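Local coordinates for giding protein-mglB (Thermus thermophilus, PDB 1J3W) that probably acts as a molecular adaptor of the Roadblock/LC7 family, possibly with guanyl-nucleotide exchange activity, and may take part in gliding motility, at residues Tyr31-Asp36 with Leu104-Phe109. Sequence-based numbering, arbitrary orientation.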
ATOM      1  N   TYR B  31      -2.302  -0.807  24.355  1.00  8.68           N
ATOM      2  CA  TYR B  31      -0.898  -0.592  24.031  1.00  9.28           C
ATOM      3  C   TYR B  31      -0.672   0.752  23.371  1.00  8.12           C
ATOM      4  O   TYR B  31      -1.509   1.226  22.597  1.00  8.42           O
ATOM      5  CB  TYR B  31      -0.411  -1.712  23.093  1.00  9.85           C
ATOM      6  CG  TYR B  31      -0.918  -3.093  23.467  1.00 10.55           C
ATOM      7  CD1 TYR B  31      -0.619  -3.654  24.709  1.00  9.98           C
ATOM      8  CD2 TYR B  31      -1.741  -3.815  22.599  1.00 10.44           C
ATOM      9  CE1 TYR B  31      -1.137  -4.892  25.084  1.00  9.79           C
ATOM     10  CE2 TYR B  31      -2.263  -5.059  22.966  1.00 10.91           C
ATOM     11  CZ  TYR B  31      -1.958  -5.585  24.211  1.00  9.01           C
ATOM     12  OH  TYR B  31      -2.496  -6.795  24.592  1.00 12.52           O
ATOM     13  N   ALA B  32       0.467   1.358  23.679  1.00  8.04           N
ATOM     14  CA  ALA B  32       0.828   2.654  23.116  1.00  8.66           C
ATOM     15  C   ALA B  32       2.258   2.588  22.611  1.00  9.21           C
ATOM     16  O   ALA B  32       3.150   2.108  23.310  1.00 10.17           O
ATOM     17  CB  ALA B  32       0.696   3.737  24.171  1.00 10.09           C
ATOM     18  N   LEU B  33       2.484   3.064  21.393  1.00  8.49           N
ATOM     19  CA  LEU B  33       3.826   3.037  20.829  1.00 10.39           C
ATOM     20  C   LEU B  33       4.144   4.284  20.041  1.00 10.02           C
ATOM     21  O   LEU B  33       3.250   4.933  19.495  1.00 10.25           O
ATOM     22  CB  LEU B  33       4.000   1.868  19.855  1.00 14.01           C
ATOM     23  CG  LEU B  33       3.585   0.432  20.133  1.00 15.20           C
ATOM     24  CD1 LEU B  33       2.081   0.283  19.936  1.00 12.33           C
ATOM     25  CD2 LEU B  33       4.326  -0.478  19.155  1.00 15.71           C
ATOM     26  N   LEU B  34       5.429   4.615  19.994  1.00 10.41           N
ATOM     27  CA  LEU B  34       5.890   5.646  19.140  1.00 10.77           C
ATOM     28  C   LEU B  34       6.832   4.975  18.207  1.00 10.76           C
ATOM     29  O   LEU B  34       7.764   4.295  18.612  1.00 11.30           O
ATOM     30  CB  LEU B  34       6.644   6.671  19.985  1.00 10.64           C
ATOM     31  CG  LEU B  34       7.248   7.787  19.132  1.00 12.88           C
ATOM     32  CD1 LEU B  34       6.181   8.727  18.569  1.00 15.07           C
ATOM     33  CD2 LEU B  34       8.228   8.665  19.907  1.00 15.35           C
ATOM     34  N   ILE B  35       6.543   5.074  16.917  1.00 10.23           N
ATOM     35  CA  ILE B  35       7.345   4.394  15.908  1.00 10.75           C
ATOM     36  C   ILE B  35       7.794   5.397  14.861  1.00 12.30           C
ATOM     37  O   ILE B  35       7.208   6.467  14.733  1.00 12.15           O
ATOM     38  CB  ILE B  35       6.534   3.271  15.212  1.00 10.53           C
ATOM     39  CG1 ILE B  35       5.438   3.871  14.321  1.00 12.02           C
ATOM     40  CG2 ILE B  35       5.884   2.376  16.269  1.00 11.20           C
ATOM     41  CD1 ILE B  35       4.662   2.834  13.529  1.00 12.42           C
ATOM     42  N   ASP B  36       8.850   5.078  14.122  1.00 14.35           N
ATOM     43  CA  ASP B  36       9.269   6.011  13.090  1.00 16.74           C
ATOM     44  C   ASP B  36       8.551   5.602  11.819  1.00 17.80           C
ATOM     45  O   ASP B  36       7.986   4.509  11.740  1.00 18.87           O
ATOM     46  CB  ASP B  36      10.802   6.037  12.917  1.00 17.07           C
ATOM     47  CG  ASP B  36      11.372   4.778  12.281  1.00 19.81           C
ATOM     48  OD1 ASP B  36      12.613   4.725  12.143  1.00 25.90           O
ATOM     49  OD2 ASP B  36      10.625   3.852  11.919  1.00 20.81           O
ATOM     50  N   LEU B 104       5.192   8.344  14.381  1.00  9.98           N
ATOM     51  CA  LEU B 104       3.765   8.083  14.496  1.00 10.24           C
ATOM     52  C   LEU B 104       3.417   7.545  15.873  1.00 10.17           C
ATOM     53  O   LEU B 104       4.141   6.709  16.416  1.00 10.63           O
ATOM     54  CB  LEU B 104       3.341   7.030  13.470  1.00 11.28           C
ATOM     55  CG  LEU B 104       3.559   7.324  11.982  1.00 11.80           C
ATOM     56  CD1 LEU B 104       3.402   6.050  11.167  1.00 13.61           C
ATOM     57  CD2 LEU B 104       2.573   8.379  11.527  1.00 13.43           C
ATOM     58  N   LEU B 105       2.314   8.033  16.428  1.00 10.22           N
ATOM     59  CA  LEU B 105       1.815   7.547  17.710  1.00  9.56           C
ATOM     60  C   LEU B 105       0.801   6.467  17.350  1.00 10.23           C
ATOM     61  O   LEU B 105      -0.047   6.680  16.484  1.00 10.93           O
ATOM     62  CB  LEU B 105       1.092   8.647  18.486  1.00  9.93           C
ATOM     63  CG  LEU B 105       0.246   8.105  19.650  1.00 12.60           C
ATOM     64  CD1 LEU B 105       1.148   7.531  20.742  1.00 11.68           C
ATOM     65  CD2 LEU B 105      -0.627   9.210  20.196  1.00 14.40           C
ATOM     66  N   VAL B 106       0.894   5.318  18.003  1.00  9.37           N
ATOM     67  CA  VAL B 106      -0.021   4.211  17.748  1.00  8.98           C
ATOM     68  C   VAL B 106      -0.688   3.771  19.051  1.00  9.04           C
ATOM     69  O   VAL B 106      -0.011   3.538  20.047  1.00  9.08           O
ATOM     70  CB  VAL B 106       0.724   2.987  17.166  1.00  8.27           C
ATOM     71  CG1 VAL B 106      -0.262   1.851  16.902  1.00  9.59           C
ATOM     72  CG2 VAL B 106       1.460   3.380  15.882  1.00 11.44           C
ATOM     73  N   LEU B 107      -2.016   3.691  19.049  1.00  9.33           N
ATOM     74  CA  LEU B 107      -2.748   3.219  20.220  1.00  7.78           C
ATOM     75  C   LEU B 107      -3.621   2.057  19.783  1.00  8.41           C
ATOM     76  O   LEU B 107      -4.356   2.160  18.801  1.00  9.22           O
ATOM     77  CB  LEU B 107      -3.643   4.311  20.812  1.00  8.96           C
ATOM     78  CG  LEU B 107      -2.966   5.564  21.371  1.00  8.51           C
ATOM     79  CD1 LEU B 107      -4.020   6.543  21.884  1.00 10.68           C
ATOM     80  CD2 LEU B 107      -2.025   5.171  22.507  1.00 10.90           C
ATOM     81  N   VAL B 108      -3.514   0.942  20.495  1.00  8.57           N
ATOM     82  CA  VAL B 108      -4.332  -0.235  20.218  1.00  9.07           C
ATOM     83  C   VAL B 108      -5.313  -0.291  21.378  1.00  9.66           C
ATOM     84  O   VAL B 108      -4.907  -0.242  22.545  1.00  9.25           O
ATOM     85  CB  VAL B 108      -3.492  -1.522  20.198  1.00  9.20           C
ATOM     86  CG1 VAL B 108      -4.409  -2.740  20.074  1.00 10.10           C
ATOM     87  CG2 VAL B 108      -2.505  -1.474  19.040  1.00 12.49           C
ATOM     88  N   PHE B 109      -6.600  -0.395  21.068  1.00  9.31           N
ATOM     89  CA  PHE B 109      -7.599  -0.395  22.124  1.00  9.56           C
ATOM     90  C   PHE B 109      -8.732  -1.367  21.867  1.00 11.71           C
ATOM     91  O   PHE B 109      -8.893  -1.866  20.753  1.00 13.05           O
ATOM     92  CB  PHE B 109      -8.150   1.033  22.296  1.00 11.56           C
ATOM     93  CG  PHE B 109      -8.810   1.598  21.056  1.00 10.91           C
ATOM     94  CD1 PHE B 109     -10.181   1.456  20.851  1.00 12.10           C
ATOM     95  CD2 PHE B 109      -8.060   2.278  20.094  1.00 12.18           C
ATOM     96  CE1 PHE B 109     -10.797   1.981  19.706  1.00 13.85           C
ATOM     97  CE2 PHE B 109      -8.663   2.805  18.949  1.00 12.12           C
ATOM     98  CZ  PHE B 109     -10.030   2.658  18.754  1.00 13.14           C
TER
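The one flat ring that touches across this strand pair, that of Tyr31, meets Val108 obliquely: Tyr31 CD2 lies 3.8 Å from Val108 CB and equally near Val108 CG1. With chi1 at -41°, CG sits beside the backbone N, which lays CD2 against Val108 while the OH at the far end of the ring hydrogen-bonds Pro51 O. On the same sheet face, Leu33 CD1 rests 4.1 Å from Val106 CB, and Ile35 spans two partners: its CG1 lies 3.9 Å from Leu104 CB, while its CD1 is 4.0 Å from Val106 CG2. Cutting Ile35 back to an alanine takes away CG1, CG2 and CD1, and is likely to leave a gap beside Leu104 and Val106, under helix 56-69. The other face carries Ala32, Leu34, Leu105 and Leu107; here Ala32 CB and Leu107 CD2 are pressed to 3.5 Å, closer than usual for carbons. Antiparallel pairing is evident from the axes, 158° apart in direction, and from six backbone hydrogen bonds, two each in the pairs Tyr31–Val108, Leu33–Val106 and Ile35–Leu104. Leu33 N, for example, donates to Val106 O at 2.9 Å and Val106 N to Leu33 O at 2.8 Å; Ala32–Leu107 and Leu34–Leu105 are the non-hydrogen-bonded pairs between. Strand 103-109 is central in the five-stranded antiparallel Roadblock/LC7 sheet, with 31-36 on one side, bordered in turn by 41-46, and 93-98 on the other. Helix 56-69 covers the Leu33, Ile35 and Val108 face through Leu56, Leu59, Ala60 and Val63; helix 115-135 packs on Leu105 from the other, and Leu77 of a second subunit reaches Val108.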